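Local coordinates for protein N-acetyl-beta-D glucosaminidase (PDB 4ZM6) that pairs a family 3 glycoside hydrolase that probably releases N-acetylglucosamine with a GCN5-related region that binds acetyl-CoA and probably acetylates glucosamine, at residues Pro196-Leu202 with His232-Phe238; Trp565-Lys571 with Ile783-Leu789; Leu685-Gly691 with Tyr847-Tyr853. All coordinates share one frame; numbering follows the deposited sequence.

This chain is a worked example of domains joined in series and then interlocked. Contact 1 lies in the N-terminal glycoside hydrolase part, between two loops that each follow a strand. Its centre is 62 Å from that of contact 2 and 64 Å from that of contact 3, on the other side of the chain's centre. Contacts 2 and 3 both join the two acetyltransferase-family regions. Their centres are 17 Å apart, they touch through W565 and Y853, and their segments alternate along the chain: 565-571, 685-691, 783-789, 847-853. Strand 686-692 lies between strands 830-836 and 847-857, so a strand from one region completes the sheet of the next.

Contact 1. Residues Pro196-Leu202 with His232-Phe238; sequences PVINKTL and HMLLPHF
H232 begins the meeting by presenting its carbonyl oxygen to P196, whose ring atom CG comes within 3.4 Å. M233 follows with CB resting against I198 CG1, while its backbone N is hydrogen-bonded to S244 OG, outside the pair.

L234 supplies the polar core of the contact. Its N donates to P196 O at 2.8 Å in a nearly straight bond, and its own O accepts from I198 N at 2.7 Å. The two bonds flank V197 and make a single bridge between chains running the same way, without growing into a regular sheet. L235 then lies alongside I198, the two side chains pointing the same way, with CD2 3.7 Å from I198 CB. P236 crosses V197 at about a right angle.

H237 meets both a methyl group and an amide. T201 CG2 stands over one face of its imidazole in a CH-pi contact, 3.7 Å from the ring centroid and only 14° off the normal. In T201, CG2 lies anti to the carbonyl carbon (chi1, measured to OG1, is 51°), which brings the methyl over the ring. N199 OD1 approaches the ring at CE1, its amide plane only 17° from that of the imidazole. F238 closes the segment, with CZ 3.9 Å from L202 CG and K200 O at the ring's edge. T201 and L202, at the start of helix 202-207, also pack on A535 and I540 of the second subunit.

K200, between N199 and T201, directs its NZ outside the pair, to salt bridges with E209 and D186. The chemistry therefore divides along the chain: two backbone bonds join these post-strand loops at one end, and ring and methyl packing joins them at the other, beside the subunit interface.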
loop_
_atom_site.group_PDB
_atom_site.type_symbol
_atom_site.label_atom_id
_atom_site.label_comp_id
_atom_site.label_asym_id
_atom_site.label_seq_id
_atom_site.Cartn_x
_atom_site.Cartn_y
_atom_site.Cartn_z
ATOM N N PRO A 196 22.532 17.366 14.323
ATOM C CA PRO A 196 21.503 17.598 13.316
ATOM C C PRO A 196 20.110 17.636 13.942
ATOM O O PRO A 196 19.818 16.883 14.879
ATOM C CB PRO A 196 21.659 16.405 12.368
ATOM C CG PRO A 196 22.309 15.332 13.183
ATOM C CD PRO A 196 22.862 15.936 14.446
ATOM N N VAL A 197 19.270 18.528 13.430
ATOM C CA VAL A 197 17.928 18.720 13.957
ATOM C C VAL A 197 16.936 18.257 12.907
ATOM O O VAL A 197 17.001 18.693 11.755
ATOM C CB VAL A 197 17.646 20.203 14.283
ATOM C CG1 VAL A 197 16.407 20.325 15.161
ATOM C CG2 VAL A 197 18.850 20.850 14.960
ATOM N N ILE A 198 16.034 17.364 13.312
ATOM C CA ILE A 198 14.922 16.925 12.472
ATOM C C ILE A 198 13.634 17.432 13.116
ATOM O O ILE A 198 13.120 16.835 14.062
ATOM C CB ILE A 198 14.877 15.384 12.330
ATOM C CG1 ILE A 198 16.238 14.834 11.871
ATOM C CG2 ILE A 198 13.769 14.965 11.372
ATOM C CD1 ILE A 198 16.772 15.437 10.585
ATOM N N ASN A 199 13.135 18.554 12.603
ATOM C CA ASN A 199 11.957 19.209 13.159
ATOM C C ASN A 199 10.704 18.688 12.470
ATOM O O ASN A 199 10.095 19.387 11.659
ATOM C CB ASN A 199 12.081 20.734 13.010
ATOM C CG ASN A 199 11.037 21.492 13.812
ATOM O OD1 ASN A 199 10.753 21.158 14.965
ATOM N ND2 ASN A 199 10.464 22.529 13.206
ATOM N N LYS A 200 10.331 17.450 12.796
ATOM C CA LYS A 200 9.194 16.782 12.161
ATOM C C LYS A 200 8.337 16.049 13.172
ATOM O O LYS A 200 8.843 15.540 14.177
ATOM C CB LYS A 200 9.672 15.770 11.123
ATOM C CG LYS A 200 10.576 16.347 10.050
ATOM C CD LYS A 200 10.713 15.400 8.873
ATOM C CE LYS A 200 11.869 15.802 7.975
ATOM N NZ LYS A 200 11.709 15.265 6.599
ATOM N N THR A 201 7.039 15.990 12.880
ATOM C CA THR A 201 6.081 15.242 13.688
ATOM C C THR A 201 6.047 13.788 13.233
ATOM O O THR A 201 6.582 13.445 12.172
ATOM C CB THR A 201 4.658 15.834 13.575
ATOM O OG1 THR A 201 4.302 15.985 12.193
ATOM C CG2 THR A 201 4.577 17.188 14.269
ATOM N N LEU A 202 5.406 12.941 14.035
ATOM C CA LEU A 202 5.294 11.520 13.713
ATOM C C LEU A 202 4.577 11.318 12.374
ATOM O O LEU A 202 4.938 10.425 11.608
ATOM C CB LEU A 202 4.554 10.756 14.820
ATOM C CG LEU A 202 5.055 9.363 15.234
ATOM C CD1 LEU A 202 3.880 8.518 15.711
ATOM C CD2 LEU A 202 5.807 8.624 14.136
ATOM N N HIS A 232 22.217 9.724 15.910
ATOM C CA HIS A 232 22.176 10.875 16.809
ATOM C C HIS A 232 21.582 12.076 16.090
ATOM O O HIS A 232 22.268 12.742 15.311
ATOM C CB HIS A 232 23.578 11.211 17.314
ATOM C CG HIS A 232 24.361 10.017 17.751
ATOM N ND1 HIS A 232 24.041 9.289 18.876
ATOM C CD2 HIS A 232 25.453 9.425 17.215
ATOM C CE1 HIS A 232 24.902 8.297 19.015
ATOM N NE2 HIS A 232 25.771 8.359 18.021
ATOM N N MET A 233 20.303 12.337 16.348
ATOM C CA MET A 233 19.616 13.511 15.809
ATOM C C MET A 233 18.566 14.041 16.783
ATOM O O MET A 233 17.938 13.275 17.518
ATOM C CB MET A 233 18.995 13.205 14.438
ATOM C CG MET A 233 18.428 11.799 14.279
ATOM S SD MET A 233 18.548 11.209 12.578
ATOM C CE MET A 233 18.964 9.491 12.859
ATOM N N LEU A 234 18.404 15.362 16.790
ATOM C CA LEU A 234 17.499 16.038 17.709
ATOM C C LEU A 234 16.123 16.141 17.060
ATOM O O LEU A 234 15.990 16.655 15.943
ATOM C CB LEU A 234 18.046 17.433 18.051
ATOM C CG LEU A 234 17.641 18.107 19.371
ATOM C CD1 LEU A 234 16.150 18.390 19.425
ATOM C CD2 LEU A 234 18.073 17.282 20.574
ATOM N N LEU A 235 15.109 15.645 17.767
ATOM C CA LEU A 235 13.726 15.664 17.289
ATOM C C LEU A 235 12.851 16.422 18.286
ATOM O O LEU A 235 12.287 15.822 19.207
ATOM C CB LEU A 235 13.226 14.230 17.094
ATOM C CG LEU A 235 13.864 13.516 15.893
ATOM C CD1 LEU A 235 14.413 12.150 16.274
ATOM C CD2 LEU A 235 12.883 13.405 14.730
ATOM N N PRO A 236 12.744 17.754 18.111
ATOM C CA PRO A 236 12.040 18.623 19.060
ATOM C C PRO A 236 10.606 18.205 19.385
ATOM O O PRO A 236 10.179 18.364 20.528
ATOM C CB PRO A 236 12.057 19.986 18.363
ATOM C CG PRO A 236 13.280 19.952 17.522
ATOM C CD PRO A 236 13.361 18.537 17.024
ATOM N N HIS A 237 9.879 17.671 18.403
ATOM C CA HIS A 237 8.506 17.201 18.629
ATOM C C HIS A 237 8.423 15.929 19.487
ATOM O O HIS A 237 7.332 15.540 19.891
ATOM C CB HIS A 237 7.785 16.956 17.301
ATOM C CG HIS A 237 7.473 18.204 16.534
ATOM N ND1 HIS A 237 8.224 18.624 15.454
ATOM C CD2 HIS A 237 6.479 19.113 16.676
ATOM C CE1 HIS A 237 7.709 19.739 14.969
ATOM N NE2 HIS A 237 6.650 20.058 15.692
ATOM N N PHE A 238 9.561 15.284 19.745
ATOM C CA PHE A 238 9.620 14.087 20.596
ATOM C C PHE A 238 10.409 14.357 21.876
ATOM O O PHE A 238 9.921 14.107 22.977
ATOM C CB PHE A 238 10.276 12.925 19.838
ATOM C CG PHE A 238 9.497 12.461 18.639
ATOM C CD1 PHE A 238 9.520 13.188 17.454
ATOM C CD2 PHE A 238 8.754 11.289 18.689
ATOM C CE1 PHE A 238 8.809 12.763 16.348
ATOM C CE2 PHE A 238 8.041 10.859 17.585
ATOM C CZ PHE A 238 8.068 11.598 16.413
#

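Contact 2. Residues Trp565-Lys571 with Ile783-Leu789; sequences WPLRKDK and IWTDDKL
The indole of W784 is a flat plate with W565 resting on one of its faces. W565 CE3 lies 3.5 Å above the W784 plane, displaced toward the rim, and 3.6 Å from W784 CH2. The two ring planes are inclined at 58°, neither stacked nor perpendicular, so one indole leans its benzo corner on the other. On the opposite face of W784 sits CG1 of I783, the preceding residue of its own segment, over the middle of the ring. The plate is thus met by W565 on one face and by its sequence neighbour on the other.

L567 fills the corner beside it. Its CD1 methyl is the bump, lodged between I783 CD1 at 3.8 Å and W784 CZ3 at 3.7 Å. The chi1 torsion of -165° sends CG away from the backbone N and carries the branched end into this notch. K571, in the first turn of helix 569-577, slides past I783 in the opposite direction and lays its methylene CD against I783 CB.

At the other end, P566 is the protruding part. Its ring crosses the D786 side chain at about a right angle, with CB 3.6 Å from D786 OD2, and its CD meets the tip of L789 at CD1, 4.0 Å away. The receiving surface is shaped by a type I turn from D786 to L789, and an Asx turn in which K788 N donates to D786 OD1 holds the carboxylate in place.

The cluster extends into its surroundings: R851 makes a cation-pi contact with W565, while W850 and Y832 meet W784. The side chain of W565 is about 8 Å from the bound acetyl-CoA. Since the two segments share not one hydrogen bond, the fit rests on close packing, largely apolar, and the Asx turn shapes one side of the surface that receives P566.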
loop_
_atom_site.group_PDB
_atom_site.type_symbol
_atom_site.label_atom_id
_atom_site.label_comp_id
_atom_site.label_asym_id
_atom_site.label_seq_id
_atom_site.Cartn_x
_atom_site.Cartn_y
_atom_site.Cartn_z
ATOM N N TRP A 565 5.094 -25.478 -27.885
ATOM C CA TRP A 565 4.121 -25.543 -26.797
ATOM C C TRP A 565 2.874 -24.722 -27.101
ATOM O O TRP A 565 2.556 -23.790 -26.362
ATOM C CB TRP A 565 4.730 -25.005 -25.503
ATOM C CG TRP A 565 6.095 -25.488 -25.172
ATOM C CD1 TRP A 565 7.272 -24.991 -25.642
ATOM C CD2 TRP A 565 6.438 -26.534 -24.252
ATOM N NE1 TRP A 565 8.327 -25.673 -25.091
ATOM C CE2 TRP A 565 7.844 -26.620 -24.227
ATOM C CE3 TRP A 565 5.693 -27.412 -23.456
ATOM C CZ2 TRP A 565 8.523 -27.547 -23.442
ATOM C CZ3 TRP A 565 6.371 -28.335 -22.671
ATOM C CH2 TRP A 565 7.775 -28.391 -22.671
ATOM N N PRO A 566 2.157 -25.059 -28.182
ATOM C CA PRO A 566 0.904 -24.349 -28.451
ATOM C C PRO A 566 -0.094 -24.552 -27.308
ATOM O O PRO A 566 -0.245 -25.678 -26.823
ATOM C CB PRO A 566 0.405 -24.983 -29.752
ATOM C CG PRO A 566 1.114 -26.296 -29.850
ATOM C CD PRO A 566 2.434 -26.109 -29.176
ATOM N N LEU A 567 -0.746 -23.472 -26.868
ATOM C CA LEU A 567 -1.599 -23.515 -25.672
ATOM C C LEU A 567 -2.755 -22.519 -25.748
ATOM O O LEU A 567 -2.532 -21.311 -25.703
ATOM C CB LEU A 567 -0.751 -23.225 -24.427
ATOM C CG LEU A 567 -1.373 -23.562 -23.071
ATOM C CD1 LEU A 567 -1.561 -25.069 -22.916
ATOM C CD2 LEU A 567 -0.533 -23.022 -21.924
ATOM N N ARG A 568 -3.986 -23.026 -25.839
ATOM C CA ARG A 568 -5.178 -22.178 -26.013
ATOM C C ARG A 568 -5.475 -21.282 -24.791
ATOM O O ARG A 568 -5.046 -21.575 -23.674
ATOM C CB ARG A 568 -6.402 -23.047 -26.347
ATOM N N LYS A 569 -6.222 -20.202 -25.022
ATOM C CA LYS A 569 -6.510 -19.183 -24.002
ATOM C C LYS A 569 -7.026 -19.742 -22.677
ATOM O O LYS A 569 -6.649 -19.256 -21.605
ATOM C CB LYS A 569 -7.529 -18.157 -24.528
ATOM N N ASP A 570 -7.893 -20.748 -22.748
ATOM C CA ASP A 570 -8.534 -21.274 -21.539
ATOM C C ASP A 570 -7.575 -22.074 -20.656
ATOM O O ASP A 570 -7.722 -22.080 -19.431
ATOM C CB ASP A 570 -9.802 -22.080 -21.870
ATOM C CG ASP A 570 -9.534 -23.273 -22.766
ATOM O OD1 ASP A 570 -9.156 -23.062 -23.942
ATOM O OD2 ASP A 570 -9.721 -24.420 -22.299
ATOM N N LYS A 571 -6.588 -22.729 -21.261
ATOM C CA LYS A 571 -5.563 -23.436 -20.478
ATOM C C LYS A 571 -4.669 -22.454 -19.719
ATOM O O LYS A 571 -4.369 -22.642 -18.538
ATOM C CB LYS A 571 -4.719 -24.341 -21.377
ATOM C CG LYS A 571 -5.506 -25.476 -22.019
ATOM C CD LYS A 571 -6.080 -26.436 -20.983
ATOM C CE LYS A 571 -7.237 -27.242 -21.542
ATOM N NZ LYS A 571 -7.812 -28.137 -20.503
ATOM N N ILE A 783 -2.423 -30.041 -19.788
ATOM C CA ILE A 783 -2.881 -28.858 -20.515
ATOM C C ILE A 783 -2.435 -28.890 -21.980
ATOM O O ILE A 783 -2.849 -28.044 -22.777
ATOM C CB ILE A 783 -2.392 -27.552 -19.845
ATOM C CG1 ILE A 783 -0.859 -27.442 -19.878
ATOM C CG2 ILE A 783 -2.882 -27.477 -18.409
ATOM C CD1 ILE A 783 -0.324 -26.096 -19.433
ATOM N N TRP A 784 -1.613 -29.870 -22.339
ATOM C CA TRP A 784 -0.992 -29.903 -23.656
ATOM C C TRP A 784 -1.856 -30.692 -24.637
ATOM O O TRP A 784 -1.384 -31.634 -25.278
ATOM C CB TRP A 784 0.412 -30.519 -23.559
ATOM C CG TRP A 784 1.287 -29.860 -22.537
ATOM C CD1 TRP A 784 1.856 -30.445 -21.439
ATOM C CD2 TRP A 784 1.685 -28.491 -22.512
ATOM N NE1 TRP A 784 2.582 -29.522 -20.734
ATOM C CE2 TRP A 784 2.496 -28.312 -21.373
ATOM C CE3 TRP A 784 1.439 -27.394 -23.346
ATOM C CZ2 TRP A 784 3.062 -27.077 -21.045
ATOM C CZ3 TRP A 784 2.006 -26.160 -23.017
ATOM C CH2 TRP A 784 2.804 -26.016 -21.875
ATOM N N THR A 785 -3.115 -30.287 -24.769
ATOM C CA THR A 785 -4.103 -31.049 -25.537
ATOM C C THR A 785 -4.221 -30.611 -26.997
ATOM O O THR A 785 -5.087 -31.104 -27.721
ATOM C CB THR A 785 -5.500 -30.961 -24.888
ATOM O OG1 THR A 785 -5.885 -29.585 -24.755
ATOM C CG2 THR A 785 -5.503 -31.629 -23.517
ATOM N N ASP A 786 -3.351 -29.706 -27.436
ATOM C CA ASP A 786 -3.338 -29.261 -28.829
ATOM C C ASP A 786 -3.121 -30.459 -29.753
ATOM O O ASP A 786 -2.432 -31.411 -29.387
ATOM C CB ASP A 786 -2.234 -28.217 -29.020
ATOM C CG ASP A 786 -2.200 -27.645 -30.415
ATOM O OD1 ASP A 786 -1.610 -28.295 -31.303
ATOM O OD2 ASP A 786 -2.744 -26.539 -30.617
ATOM N N ASP A 787 -3.698 -30.409 -30.950
ATOM C CA ASP A 787 -3.594 -31.524 -31.904
ATOM C C ASP A 787 -2.147 -31.929 -32.209
ATOM O O ASP A 787 -1.877 -33.099 -32.471
ATOM C CB ASP A 787 -4.309 -31.191 -33.217
ATOM C CG ASP A 787 -5.801 -30.989 -33.038
ATOM O OD1 ASP A 787 -6.231 -30.629 -31.917
ATOM O OD2 ASP A 787 -6.547 -31.182 -34.023
ATOM N N LYS A 788 -1.223 -30.969 -32.176
ATOM C CA LYS A 788 0.171 -31.235 -32.522
ATOM C C LYS A 788 0.976 -31.841 -31.363
ATOM O O LYS A 788 2.134 -32.215 -31.544
ATOM C CB LYS A 788 0.841 -29.950 -33.025
ATOM N N LEU A 789 0.369 -31.941 -30.183
ATOM C CA LEU A 789 1.041 -32.490 -29.005
ATOM C C LEU A 789 0.343 -33.785 -28.576
ATOM O O LEU A 789 0.418 -34.782 -29.293
ATOM C CB LEU A 789 1.062 -31.447 -27.874
ATOM C CG LEU A 789 1.720 -30.100 -28.173
ATOM C CD1 LEU A 789 1.781 -29.278 -26.894
ATOM C CD2 LEU A 789 3.105 -30.285 -28.774
#

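Contact 3. Residues Leu685-Gly691 with Tyr847-Tyr853; sequences LVHDLIG and YKTWRSY
D688 and Y853 share a hydrogen bond in which the phenol OH donates to D688 OD2 at 2.6 Å. It arrives from above the carboxylate plane rather than within it, and the aspartate comes to the ring's edge with the two planes 66° apart. OD2 also takes a bond from Y832 OH, and OD1 one from the backbone N of W835. Three donors thus grip this buried carboxylate and fix its rotation.

The backbones run antiparallel. V686 and Y853 exchange a reciprocal pair of bonds, as do I690 and K848 further on. Between them the pattern is broken by a classic beta bulge, where W850 and R851 both face D688. D688 O receives W850 N at 2.7 Å in the carbonyl plane and R851 N at a longer 3.3 Å, tilted 27° from that plane. D688 N donates to R851 O at 2.8 Å.

Turned to the other face, H687 ND1 and S852 OG bond at 2.9 Å, either being a possible donor, with the hydroxyl at the edge of the imidazole. S852 N, which points outward from the pair, is met by D663 OD2. The bulge also swings W850 toward the first strand, where its CB packs on I690 CG2 at 3.7 Å. With CG trans to the backbone N (chi1 177°), the indole is carried to D688, whose CB sits at its edge. R851 leads away, its NH2 bonded to D564 O.

On its far side strand 686-692 bonds with strand 830-836, through H687, L689 and G691. Backbone bonds are thus made on both edges of the inserted strand, which implies that they stitch the two acetyltransferase-family regions into one continuous sheet.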
loop_
_atom_site.group_PDB
_atom_site.type_symbol
_atom_site.label_atom_id
_atom_site.label_comp_id
_atom_site.label_asym_id
_atom_site.label_seq_id
_atom_site.Cartn_x
_atom_site.Cartn_y
_atom_site.Cartn_z
ATOM N N LEU A 685 18.870 -33.332 -15.495
ATOM C CA LEU A 685 17.585 -32.919 -16.055
ATOM C C LEU A 685 16.427 -33.681 -15.416
ATOM O O LEU A 685 16.625 -34.607 -14.625
ATOM C CB LEU A 685 17.565 -33.123 -17.573
ATOM C CG LEU A 685 18.472 -32.214 -18.408
ATOM C CD1 LEU A 685 18.279 -32.507 -19.888
ATOM C CD2 LEU A 685 18.217 -30.738 -18.130
ATOM N N VAL A 686 15.218 -33.253 -15.766
ATOM C CA VAL A 686 13.975 -33.853 -15.310
ATOM C C VAL A 686 13.074 -33.910 -16.538
ATOM O O VAL A 686 13.139 -33.019 -17.384
ATOM C CB VAL A 686 13.370 -33.019 -14.159
ATOM C CG1 VAL A 686 11.854 -32.915 -14.250
ATOM C CG2 VAL A 686 13.787 -33.594 -12.814
ATOM N N HIS A 687 12.243 -34.948 -16.635
ATOM C CA HIS A 687 11.552 -35.265 -17.894
ATOM C C HIS A 687 10.034 -35.408 -17.792
ATOM O O HIS A 687 9.502 -35.856 -16.773
ATOM C CB HIS A 687 12.110 -36.567 -18.462
ATOM C CG HIS A 687 13.604 -36.636 -18.454
ATOM N ND1 HIS A 687 14.377 -36.104 -19.462
ATOM C CD2 HIS A 687 14.466 -37.169 -17.556
ATOM C CE1 HIS A 687 15.653 -36.311 -19.187
ATOM N NE2 HIS A 687 15.734 -36.954 -18.036
ATOM N N ASP A 688 9.358 -35.011 -18.869
ATOM C CA ASP A 688 7.982 -35.410 -19.145
ATOM C C ASP A 688 8.032 -36.541 -20.172
ATOM O O ASP A 688 8.785 -36.459 -21.145
ATOM C CB ASP A 688 7.167 -34.244 -19.727
ATOM C CG ASP A 688 6.729 -33.233 -18.677
ATOM O OD1 ASP A 688 6.993 -33.431 -17.478
ATOM O OD2 ASP A 688 6.127 -32.211 -19.060
ATOM N N LEU A 689 7.224 -37.579 -19.959
ATOM C CA LEU A 689 7.171 -38.730 -20.866
ATOM C C LEU A 689 5.892 -38.740 -21.693
ATOM O O LEU A 689 4.869 -38.204 -21.268
ATOM C CB LEU A 689 7.262 -40.031 -20.074
ATOM C CG LEU A 689 8.344 -40.117 -18.997
ATOM C CD1 LEU A 689 8.336 -41.493 -18.358
ATOM C CD2 LEU A 689 9.722 -39.815 -19.566
ATOM N N ILE A 690 5.964 -39.355 -22.874
ATOM C CA ILE A 690 4.785 -39.587 -23.718
ATOM C C ILE A 690 4.710 -41.062 -24.099
ATOM O O ILE A 690 5.729 -41.685 -24.405
ATOM C CB ILE A 690 4.767 -38.707 -24.990
ATOM C CG1 ILE A 690 3.505 -38.996 -25.820
ATOM C CG2 ILE A 690 6.009 -38.930 -25.844
ATOM C CD1 ILE A 690 3.294 -38.054 -26.985
ATOM N N GLY A 691 3.502 -41.618 -24.073
ATOM C CA GLY A 691 3.290 -43.030 -24.395
ATOM C C GLY A 691 2.109 -43.246 -25.325
ATOM O O GLY A 691 1.014 -42.749 -25.068
ATOM N N TYR A 847 6.593 -45.832 -22.515
ATOM C CA TYR A 847 6.817 -44.378 -22.420
ATOM C C TYR A 847 8.236 -43.992 -22.838
ATOM O O TYR A 847 9.211 -44.471 -22.261
ATOM C CB TYR A 847 6.550 -43.858 -21.004
ATOM C CG TYR A 847 5.095 -43.855 -20.608
ATOM C CD1 TYR A 847 4.220 -42.898 -21.109
ATOM C CD2 TYR A 847 4.597 -44.802 -19.723
ATOM C CE1 TYR A 847 2.887 -42.893 -20.747
ATOM C CE2 TYR A 847 3.266 -44.808 -19.351
ATOM C CZ TYR A 847 2.413 -43.856 -19.863
ATOM O OH TYR A 847 1.090 -43.877 -19.489
ATOM N N LYS A 848 8.337 -43.131 -23.849
ATOM C CA LYS A 848 9.604 -42.504 -24.219
ATOM C C LYS A 848 9.538 -41.025 -23.840
ATOM O O LYS A 848 8.446 -40.478 -23.670
ATOM C CB LYS A 848 9.899 -42.705 -25.709
ATOM C CG LYS A 848 9.094 -41.853 -26.679
ATOM C CD LYS A 848 9.234 -42.406 -28.093
ATOM C CE LYS A 848 9.312 -41.316 -29.151
ATOM N NZ LYS A 848 7.995 -40.669 -29.387
ATOM N N THR A 849 10.696 -40.380 -23.695
ATOM C CA THR A 849 10.730 -39.020 -23.135
ATOM C C THR A 849 10.226 -38.024 -24.179
ATOM O O THR A 849 10.493 -38.167 -25.371
ATOM C CB THR A 849 12.122 -38.571 -22.599
ATOM O OG1 THR A 849 12.783 -37.761 -23.571
ATOM C CG2 THR A 849 13.020 -39.748 -22.208
ATOM N N TRP A 850 9.487 -37.027 -23.708
ATOM C CA TRP A 850 8.778 -36.101 -24.575
ATOM C C TRP A 850 9.446 -34.732 -24.568
ATOM O O TRP A 850 9.707 -34.153 -25.623
ATOM C CB TRP A 850 7.325 -35.984 -24.110
ATOM C CG TRP A 850 6.538 -35.004 -24.895
ATOM C CD1 TRP A 850 6.335 -35.012 -26.240
ATOM C CD2 TRP A 850 5.848 -33.856 -24.389
ATOM N NE1 TRP A 850 5.562 -33.938 -26.608
ATOM C CE2 TRP A 850 5.250 -33.212 -25.489
ATOM C CE3 TRP A 850 5.683 -33.309 -23.113
ATOM C CZ2 TRP A 850 4.489 -32.047 -25.353
ATOM C CZ3 TRP A 850 4.925 -32.150 -22.978
ATOM C CH2 TRP A 850 4.338 -31.534 -24.093
ATOM N N ARG A 851 9.685 -34.211 -23.369
ATOM C CA ARG A 851 10.374 -32.944 -23.184
ATOM C C ARG A 851 11.178 -33.007 -21.887
ATOM O O ARG A 851 10.811 -33.740 -20.963
ATOM C CB ARG A 851 9.370 -31.789 -23.110
ATOM C CG ARG A 851 8.525 -31.570 -24.356
ATOM C CD ARG A 851 9.323 -30.946 -25.487
ATOM N NE ARG A 851 8.563 -30.880 -26.739
ATOM C CZ ARG A 851 7.577 -30.018 -26.991
ATOM N NH1 ARG A 851 7.199 -29.132 -26.080
ATOM N NH2 ARG A 851 6.956 -30.040 -28.162
ATOM N N SER A 852 12.262 -32.233 -21.812
ATOM C CA SER A 852 13.117 -32.210 -20.617
ATOM C C SER A 852 13.211 -30.811 -20.011
ATOM O O SER A 852 13.105 -29.808 -20.719
ATOM C CB SER A 852 14.517 -32.736 -20.951
ATOM O OG SER A 852 14.451 -34.024 -21.550
ATOM N N TYR A 853 13.402 -30.755 -18.696
ATOM C CA TYR A 853 13.533 -29.490 -17.970
ATOM C C TYR A 853 14.683 -29.552 -16.976
ATOM O O TYR A 853 15.020 -30.619 -16.476
ATOM C CB TYR A 853 12.246 -29.163 -17.201
ATOM C CG TYR A 853 10.969 -29.417 -17.970
ATOM C CD1 TYR A 853 10.361 -30.662 -17.936
ATOM C CD2 TYR A 853 10.365 -28.414 -18.721
ATOM C CE1 TYR A 853 9.195 -30.905 -18.629
ATOM C CE2 TYR A 853 9.191 -28.650 -19.421
ATOM C CZ TYR A 853 8.615 -29.904 -19.370
ATOM O OH TYR A 853 7.452 -30.168 -20.058
#